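Long-range contacts in glycoside hydrolase family 31 (Trueperella pyogenes, PDB 5I0E), which probably hydrolyses alpha-glucosidic bonds of glucose-containing saccharides: residues L211-A216 / C553-W558; W665-Q670 / T691-E696. One frame throughout, in Å; residues are numbered along the deposited sequence.

Contact 1 of 2, residues L211-A216 / C553-W558; sequences LPMPFA and CGILYW
The backbones of Leu211-Ala216 and Cys553-Trp558 keep well apart, their closest CA atoms, those of Leu211 and Ile555, lying 9.6 Å from each other, so the gap is closed mainly by side chains. The contact packs a beta-rich part of the chain, cornered by an inverse gamma turn centred on Pro214, against the loop of the TIM barrel that leads from helix 537-551 into strand 558-561. That helix ends in a Schellman motif with Gly554 at the C-prime position (phi 86°), and Cys553 and Ile555 on either side of it both point at the other segment. Met213 is central: extended beyond CG, it lays SD 3.8 Å from Cys553 CB and carries CE on to Ile555 CD1, also 3.8 Å away. Leu211 and Ile555 meet tip to tip, with CD2 of Leu211 4.1 Å from CG1 of Ile555; Tyr528 of the neighbouring barrel strand touches both. All five touching residues are buried, and the Cys553 carbonyl has a polar partner in Gln523 NE2. At the far end Phe215, stacked on Phe280, offers its ring edge to sulfur: Cys553 SG lies 89° off the ring normal and 4.1 Å from Phe215 CD2.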
ATOM      1  N   LEU A 211       1.486  -1.270   1.877  1.00 32.11           N
ATOM      2  CA  LEU A 211       1.570  -2.684   1.533  1.00 32.12           C
ATOM      3  C   LEU A 211       2.564  -3.414   2.442  1.00 32.67           C
ATOM      4  O   LEU A 211       3.597  -3.907   1.976  1.00 32.50           O
ATOM      5  CB  LEU A 211       1.908  -2.800   0.048  1.00 31.52           C
ATOM      6  CG  LEU A 211       2.243  -4.116  -0.660  1.00 31.97           C
ATOM      7  CD1 LEU A 211       1.542  -5.328  -0.090  1.00 32.76           C
ATOM      8  CD2 LEU A 211       1.997  -4.020  -2.167  1.00 31.18           C
ATOM      9  N   PRO A 212       2.241  -3.498   3.750  1.00 32.89           N
ATOM     10  CA  PRO A 212       3.085  -4.239   4.662  1.00 33.66           C
ATOM     11  C   PRO A 212       2.779  -5.720   4.590  1.00 34.45           C
ATOM     12  O   PRO A 212       1.751  -6.118   4.038  1.00 34.75           O
ATOM     13  CB  PRO A 212       2.665  -3.689   6.021  1.00 34.10           C
ATOM     14  CG  PRO A 212       1.215  -3.437   5.855  1.00 33.81           C
ATOM     15  CD  PRO A 212       1.013  -3.033   4.420  1.00 32.79           C
ATOM     16  N   MET A 213       3.658  -6.530   5.153  1.00 35.32           N
ATOM     17  CA  MET A 213       3.398  -7.960   5.361  1.00 36.37           C
ATOM     18  C   MET A 213       4.119  -8.389   6.634  1.00 37.18           C
ATOM     19  O   MET A 213       5.169  -7.845   6.939  1.00 36.96           O
ATOM     20  CB  MET A 213       3.882  -8.806   4.174  1.00 36.65           C
ATOM     21  CG  MET A 213       3.207  -8.501   2.839  1.00 35.78           C
ATOM     22  SD  MET A 213       3.886  -9.594   1.592  1.00 36.31           S
ATOM     23  CE  MET A 213       3.277  -8.909   0.053  1.00 35.69           C
ATOM     24  N   PRO A 214       3.567  -9.361   7.387  1.00 38.26           N
ATOM     25  CA  PRO A 214       4.213  -9.808   8.626  1.00 39.45           C
ATOM     26  C   PRO A 214       5.166 -10.954   8.330  1.00 40.38           C
ATOM     27  O   PRO A 214       4.965 -12.090   8.777  1.00 41.86           O
ATOM     28  CB  PRO A 214       3.029 -10.242   9.489  1.00 40.19           C
ATOM     29  CG  PRO A 214       1.964 -10.651   8.511  1.00 39.71           C
ATOM     30  CD  PRO A 214       2.337 -10.125   7.143  1.00 38.59           C
ATOM     31  N   PHE A 215       6.207 -10.627   7.572  1.00 39.68           N
ATOM     32  CA  PHE A 215       7.141 -11.595   7.030  1.00 40.26           C
ATOM     33  C   PHE A 215       8.463 -10.900   6.779  1.00 39.82           C
ATOM     34  O   PHE A 215       8.469  -9.741   6.386  1.00 38.58           O
ATOM     35  CB  PHE A 215       6.623 -12.185   5.712  1.00 39.82           C
ATOM     36  CG  PHE A 215       7.712 -12.714   4.833  1.00 40.03           C
ATOM     37  CD1 PHE A 215       8.228 -13.981   5.036  1.00 41.36           C
ATOM     38  CD2 PHE A 215       8.278 -11.917   3.846  1.00 39.16           C
ATOM     39  CE1 PHE A 215       9.264 -14.458   4.256  1.00 41.45           C
ATOM     40  CE2 PHE A 215       9.326 -12.390   3.066  1.00 39.15           C
ATOM     41  CZ  PHE A 215       9.813 -13.664   3.275  1.00 40.40           C
ATOM     42  N   ALA A 216       9.568 -11.622   6.969  1.00 41.02           N
ATOM     43  CA  ALA A 216      10.900 -11.101   6.642  1.00 40.79           C
ATOM     44  C   ALA A 216      11.942 -12.196   6.443  1.00 41.95           C
ATOM     45  O   ALA A 216      11.823 -13.287   6.993  1.00 43.46           O
ATOM     46  CB  ALA A 216      11.361 -10.145   7.724  1.00 40.97           C
ATOM     47  N   CYS A 553       9.388  -9.467  -1.088  1.00 36.68           N
ATOM     48  CA  CYS A 553       8.258 -10.163  -0.498  1.00 38.41           C
ATOM     49  C   CYS A 553       7.301 -10.700  -1.566  1.00 37.56           C
ATOM     50  O   CYS A 553       6.151 -11.044  -1.247  1.00 37.82           O
ATOM     51  CB  CYS A 553       7.534  -9.231   0.478  1.00 39.30           C
ATOM     52  SG  CYS A 553       8.694  -8.435   1.627  1.00 42.80           S
ATOM     53  N   GLY A 554       7.782 -10.797  -2.808  1.00 36.31           N
ATOM     54  CA  GLY A 554       7.029 -11.404  -3.900  1.00 36.33           C
ATOM     55  C   GLY A 554       6.056 -10.510  -4.663  1.00 35.36           C
ATOM     56  O   GLY A 554       5.212 -11.024  -5.402  1.00 34.89           O
ATOM     57  N   ILE A 555       6.164  -9.187  -4.486  1.00 34.24           N
ATOM     58  CA  ILE A 555       5.438  -8.234  -5.316  1.00 33.41           C
ATOM     59  C   ILE A 555       6.279  -7.983  -6.564  1.00 33.19           C
ATOM     60  O   ILE A 555       7.174  -7.128  -6.573  1.00 33.08           O
ATOM     61  CB  ILE A 555       5.162  -6.916  -4.574  1.00 32.87           C
ATOM     62  CG1 ILE A 555       4.320  -7.159  -3.316  1.00 33.42           C
ATOM     63  CG2 ILE A 555       4.482  -5.907  -5.492  1.00 32.48           C
ATOM     64  CD1 ILE A 555       2.946  -7.776  -3.539  1.00 33.96           C
ATOM     65  N   LEU A 556       5.978  -8.733  -7.618  1.00 32.95           N
ATOM     66  CA  LEU A 556       6.847  -8.803  -8.788  1.00 32.83           C
ATOM     67  C   LEU A 556       6.611  -7.654  -9.741  1.00 31.24           C
ATOM     68  O   LEU A 556       7.561  -7.066 -10.232  1.00 30.55           O
ATOM     69  CB  LEU A 556       6.617 -10.116  -9.524  1.00 34.22           C
ATOM     70  CG  LEU A 556       7.595 -10.481 -10.641  1.00 35.20           C
ATOM     71  CD1 LEU A 556       8.889 -11.005 -10.046  1.00 36.48           C
ATOM     72  CD2 LEU A 556       6.987 -11.544 -11.548  1.00 36.52           C
ATOM     73  N   TYR A 557       5.338  -7.373 -10.027  1.00 30.04           N
ATOM     74  CA  TYR A 557       4.963  -6.370 -10.995  1.00 28.78           C
ATOM     75  C   TYR A 557       4.746  -5.013 -10.325  1.00 28.21           C
ATOM     76  O   TYR A 557       3.612  -4.574 -10.087  1.00 28.61           O
ATOM     77  CB  TYR A 557       3.715  -6.800 -11.753  1.00 29.07           C
ATOM     78  CG  TYR A 557       3.782  -8.138 -12.442  1.00 29.79           C
ATOM     79  CD1 TYR A 557       4.516  -8.299 -13.604  1.00 30.37           C
ATOM     80  CD2 TYR A 557       3.038  -9.231 -11.970  1.00 30.51           C
ATOM     81  CE1 TYR A 557       4.553  -9.536 -14.265  1.00 31.96           C
ATOM     82  CE2 TYR A 557       3.048 -10.464 -12.620  1.00 31.77           C
ATOM     83  CZ  TYR A 557       3.808 -10.624 -13.770  1.00 32.58           C
ATOM     84  OH  TYR A 557       3.848 -11.834 -14.443  1.00 33.88           O
ATOM     85  N   TRP A 558       5.855  -4.337 -10.051  1.00 27.59           N
ATOM     86  CA  TRP A 558       5.877  -3.111  -9.288  1.00 26.69           C
ATOM     87  C   TRP A 558       6.271  -1.925 -10.154  1.00 26.57           C
ATOM     88  O   TRP A 558       7.162  -2.032 -10.992  1.00 27.24           O
ATOM     89  CB  TRP A 558       6.869  -3.276  -8.141  1.00 27.25           C
ATOM     90  CG  TRP A 558       7.043  -2.088  -7.304  1.00 26.46           C
ATOM     91  CD1 TRP A 558       6.386  -1.795  -6.173  1.00 26.52           C
ATOM     92  CD2 TRP A 558       7.930  -1.005  -7.556  1.00 26.48           C
ATOM     93  NE1 TRP A 558       6.812  -0.585  -5.679  1.00 26.49           N
ATOM     94  CE2 TRP A 558       7.761  -0.079  -6.522  1.00 26.39           C
ATOM     95  CE3 TRP A 558       8.858  -0.726  -8.564  1.00 26.63           C
ATOM     96  CZ2 TRP A 558       8.501   1.102  -6.455  1.00 26.63           C
ATOM     97  CZ3 TRP A 558       9.575   0.442  -8.503  1.00 26.40           C
ATOM     98  CH2 TRP A 558       9.394   1.346  -7.459  1.00 26.34           C
TER

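Contact 2 of 2, residues W665-Q670 / T691-E696; sequences WAHPRQ and TTYLPE
Gln670 grips Tyr693 with both ends of its amide, a two-point clasp between the end of a type I beta turn, His667 to Gln670, and strand 689-694 in the C-terminal beta domain. Tyr693 N donates to Gln670 OE1 at 2.7 Å, meeting a lone pair in the carbonyl plane. In return, Gln670 NE2 donates to Tyr693 O at 2.8 Å with an N-H...O angle of 162°; that acceptor lies close to the amide plane of Gln670. Paired bonds to one residue give both its backbone N-H and its C=O a partner, and hold the amide in one rotation. Gln670 can span the distance because its chain is extended beyond CG (chi2 -170°). CG2 of Thr692 closes in beside the oxygen, 3.5 Å from Gln670 OE1.

The turn also brings His667 onto the strand. Its ring takes Tyr693 CB over one face, a CH-pi contact 18° off the normal, while the two rings, though nearly parallel, are slid apart and barely overlap.

Farther out, His667 NE2 is hydrogen-bonded to Glu663 and Tyr693 OH to Asp661, so both aromatic side chains are tied to the chain just ahead of the turn. Leu713, from the partner strand 712-717, touches both of them. The turn itself is closed by a backbone bond from Gln670 N to His667 O, 3.3 Å long.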
ATOM      1  N   TRP A 665      25.939  -4.931   0.896  1.00 40.36           N
ATOM      2  CA  TRP A 665      25.107  -4.174   1.841  1.00 39.58           C
ATOM      3  C   TRP A 665      25.492  -2.693   1.913  1.00 39.19           C
ATOM      4  O   TRP A 665      24.680  -1.867   2.310  1.00 38.03           O
ATOM      5  CB  TRP A 665      25.096  -4.841   3.241  1.00 40.88           C
ATOM      6  CG  TRP A 665      24.582  -6.268   3.176  1.00 41.06           C
ATOM      7  CD1 TRP A 665      25.335  -7.416   3.172  1.00 42.09           C
ATOM      8  CD2 TRP A 665      23.221  -6.685   3.015  1.00 39.86           C
ATOM      9  NE1 TRP A 665      24.517  -8.515   3.039  1.00 41.91           N
ATOM     10  CE2 TRP A 665      23.219  -8.091   2.937  1.00 40.59           C
ATOM     11  CE3 TRP A 665      22.001  -6.007   2.935  1.00 38.95           C
ATOM     12  CZ2 TRP A 665      22.040  -8.828   2.797  1.00 40.25           C
ATOM     13  CZ3 TRP A 665      20.825  -6.745   2.787  1.00 38.25           C
ATOM     14  CH2 TRP A 665      20.853  -8.133   2.718  1.00 38.93           C
ATOM     15  N   ALA A 666      26.716  -2.343   1.513  1.00 39.67           N
ATOM     16  CA  ALA A 666      27.076  -0.927   1.393  1.00 39.75           C
ATOM     17  C   ALA A 666      26.502  -0.274   0.136  1.00 38.88           C
ATOM     18  O   ALA A 666      26.665   0.920  -0.025  1.00 39.60           O
ATOM     19  CB  ALA A 666      28.579  -0.743   1.434  1.00 41.00           C
ATOM     20  N   HIS A 667      25.833  -1.023  -0.745  1.00 38.08           N
ATOM     21  CA  HIS A 667      25.253  -0.458  -1.981  1.00 37.47           C
ATOM     22  C   HIS A 667      23.762  -0.852  -2.153  1.00 36.47           C
ATOM     23  O   HIS A 667      23.387  -1.539  -3.109  1.00 35.86           O
ATOM     24  CB  HIS A 667      26.126  -0.882  -3.170  1.00 37.56           C
ATOM     25  CG  HIS A 667      27.574  -0.549  -2.974  1.00 38.72           C
ATOM     26  ND1 HIS A 667      28.115   0.665  -3.335  1.00 38.88           N
ATOM     27  CD2 HIS A 667      28.575  -1.246  -2.389  1.00 39.98           C
ATOM     28  CE1 HIS A 667      29.393   0.691  -3.007  1.00 40.21           C
ATOM     29  NE2 HIS A 667      29.696  -0.455  -2.427  1.00 40.90           N
ATOM     30  N   PRO A 668      22.911  -0.423  -1.203  1.00 36.55           N
ATOM     31  CA  PRO A 668      21.525  -0.901  -1.155  1.00 36.25           C
ATOM     32  C   PRO A 668      20.554  -0.341  -2.205  1.00 35.74           C
ATOM     33  O   PRO A 668      19.404  -0.777  -2.231  1.00 34.66           O
ATOM     34  CB  PRO A 668      21.065  -0.498   0.256  1.00 36.64           C
ATOM     35  CG  PRO A 668      21.918   0.661   0.621  1.00 37.06           C
ATOM     36  CD  PRO A 668      23.252   0.384  -0.012  1.00 37.37           C
ATOM     37  N   ARG A 669      20.983   0.618  -3.032  1.00 36.38           N
ATOM     38  CA  ARG A 669      20.152   1.080  -4.155  1.00 36.28           C
ATOM     39  C   ARG A 669      20.660   0.661  -5.533  1.00 35.30           C
ATOM     40  O   ARG A 669      20.135   1.130  -6.560  1.00 34.58           O
ATOM     41  CB  ARG A 669      19.913   2.584  -4.068  1.00 37.68           C
ATOM     42  CG  ARG A 669      18.979   2.902  -2.925  1.00 39.45           C
ATOM     43  CD  ARG A 669      18.445   4.318  -2.966  1.00 41.48           C
ATOM     44  NE  ARG A 669      18.434   4.850  -1.614  1.00 44.65           N
ATOM     45  CZ  ARG A 669      19.499   5.376  -0.993  1.00 46.67           C
ATOM     46  NH1 ARG A 669      20.694   5.519  -1.599  1.00 46.74           N
ATOM     47  NH2 ARG A 669      19.346   5.796   0.255  1.00 47.84           N
ATOM     48  N   GLN A 670      21.636  -0.243  -5.539  1.00 34.62           N
ATOM     49  CA  GLN A 670      21.908  -1.091  -6.696  1.00 34.57           C
ATOM     50  C   GLN A 670      20.967  -2.272  -6.631  1.00 33.71           C
ATOM     51  O   GLN A 670      20.666  -2.765  -5.542  1.00 33.70           O
ATOM     52  CB  GLN A 670      23.325  -1.668  -6.666  1.00 35.54           C
ATOM     53  CG  GLN A 670      24.403  -0.621  -6.562  1.00 36.29           C
ATOM     54  CD  GLN A 670      25.810  -1.127  -6.761  1.00 37.01           C
ATOM     55  OE1 GLN A 670      26.734  -0.330  -6.736  1.00 38.01           O
ATOM     56  NE2 GLN A 670      25.993  -2.434  -6.938  1.00 37.30           N
ATOM     57  N   THR A 691      29.626   5.732  -9.158  1.00 38.63           N
ATOM     58  CA  THR A 691      30.407   4.555  -8.771  1.00 39.77           C
ATOM     59  C   THR A 691      29.470   3.372  -8.493  1.00 39.14           C
ATOM     60  O   THR A 691      28.477   3.556  -7.832  1.00 38.71           O
ATOM     61  CB  THR A 691      31.286   4.890  -7.556  1.00 40.94           C
ATOM     62  OG1 THR A 691      32.260   5.871  -7.947  1.00 42.41           O
ATOM     63  CG2 THR A 691      32.020   3.675  -7.059  1.00 41.95           C
ATOM     64  N   THR A 692      29.788   2.188  -9.035  1.00 39.75           N
ATOM     65  CA  THR A 692      28.995   0.946  -8.883  1.00 39.65           C
ATOM     66  C   THR A 692      29.862  -0.194  -8.302  1.00 40.85           C
ATOM     67  O   THR A 692      30.997  -0.387  -8.733  1.00 41.75           O
ATOM     68  CB  THR A 692      28.447   0.466 -10.249  1.00 39.26           C
ATOM     69  OG1 THR A 692      27.598   1.466 -10.817  1.00 39.03           O
ATOM     70  CG2 THR A 692      27.626  -0.809 -10.108  1.00 39.02           C
ATOM     71  N   TYR A 693      29.340  -0.948  -7.331  1.00 40.82           N
ATOM     72  CA  TYR A 693      30.020  -2.188  -6.907  1.00 41.80           C
ATOM     73  C   TYR A 693      29.562  -3.385  -7.753  1.00 41.50           C
ATOM     74  O   TYR A 693      28.382  -3.747  -7.744  1.00 41.02           O
ATOM     75  CB  TYR A 693      29.845  -2.500  -5.413  1.00 41.97           C
ATOM     76  CG  TYR A 693      30.528  -3.803  -5.053  1.00 42.89           C
ATOM     77  CD1 TYR A 693      31.925  -3.878  -4.949  1.00 44.00           C
ATOM     78  CD2 TYR A 693      29.788  -4.981  -4.898  1.00 42.64           C
ATOM     79  CE1 TYR A 693      32.549  -5.078  -4.662  1.00 45.10           C
ATOM     80  CE2 TYR A 693      30.410  -6.190  -4.622  1.00 43.91           C
ATOM     81  CZ  TYR A 693      31.785  -6.229  -4.496  1.00 45.12           C
ATOM     82  OH  TYR A 693      32.382  -7.417  -4.211  1.00 46.47           O
ATOM     83  N   LEU A 694      30.510  -3.992  -8.464  1.00 42.28           N
ATOM     84  CA  LEU A 694      30.254  -5.192  -9.250  1.00 42.60           C
ATOM     85  C   LEU A 694      30.594  -6.437  -8.440  1.00 43.99           C
ATOM     86  O   LEU A 694      31.721  -6.565  -7.964  1.00 44.89           O
ATOM     87  CB  LEU A 694      31.101  -5.204 -10.523  1.00 42.74           C
ATOM     88  CG  LEU A 694      30.926  -4.042 -11.489  1.00 42.02           C
ATOM     89  CD1 LEU A 694      31.905  -4.210 -12.639  1.00 42.71           C
ATOM     90  CD2 LEU A 694      29.488  -3.906 -11.999  1.00 40.68           C
ATOM     91  N   PRO A 695      29.637  -7.371  -8.306  1.00 44.60           N
ATOM     92  CA  PRO A 695      29.957  -8.626  -7.624  1.00 46.96           C
ATOM     93  C   PRO A 695      30.855  -9.517  -8.485  1.00 49.69           C
ATOM     94  O   PRO A 695      31.183  -9.137  -9.605  1.00 49.66           O
ATOM     95  CB  PRO A 695      28.591  -9.269  -7.379  1.00 45.76           C
ATOM     96  CG  PRO A 695      27.658  -8.627  -8.325  1.00 43.81           C
ATOM     97  CD  PRO A 695      28.256  -7.347  -8.816  1.00 43.30           C
ATOM     98  N   GLU A 696      31.258 -10.671  -7.952  1.00 53.09           N
ATOM     99  CA  GLU A 696      32.226 -11.535  -8.633  1.00 56.16           C
ATOM    100  C   GLU A 696      31.677 -12.059  -9.971  1.00 54.99           C
ATOM    101  O   GLU A 696      30.513 -12.426 -10.066  1.00 54.03           O
ATOM    102  CB  GLU A 696      32.746 -12.667  -7.705  1.00 60.38           C
ATOM    103  CG  GLU A 696      34.032 -12.274  -6.947  1.00 63.85           C
ATOM    104  CD  GLU A 696      34.356 -13.140  -5.725  1.00 67.58           C
ATOM    105  OE1 GLU A 696      34.015 -12.725  -4.583  1.00 69.40           O
ATOM    106  OE2 GLU A 696      34.969 -14.225  -5.890  1.00 69.93           O
TER

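The two contacts follow one another in series along the chain: contact 1 is closed by residues 553-558 before contact 2 opens at residue 665. Their centres lie 22 Å apart and their nearest atoms about 10 Å, so they do not touch. Contact 1, about 10 Å from the centre of the chain, joins the parallel barrel to beta structure far earlier in sequence; contact 2, 27 Å out, is local to the C-terminal domain. Helix 537-551 connects their surroundings, since it runs into the loop of contact 1 and also meets Arg669 of contact 2. Through Arg669 the turn of the C-terminal domain thus touches a helix of the barrel.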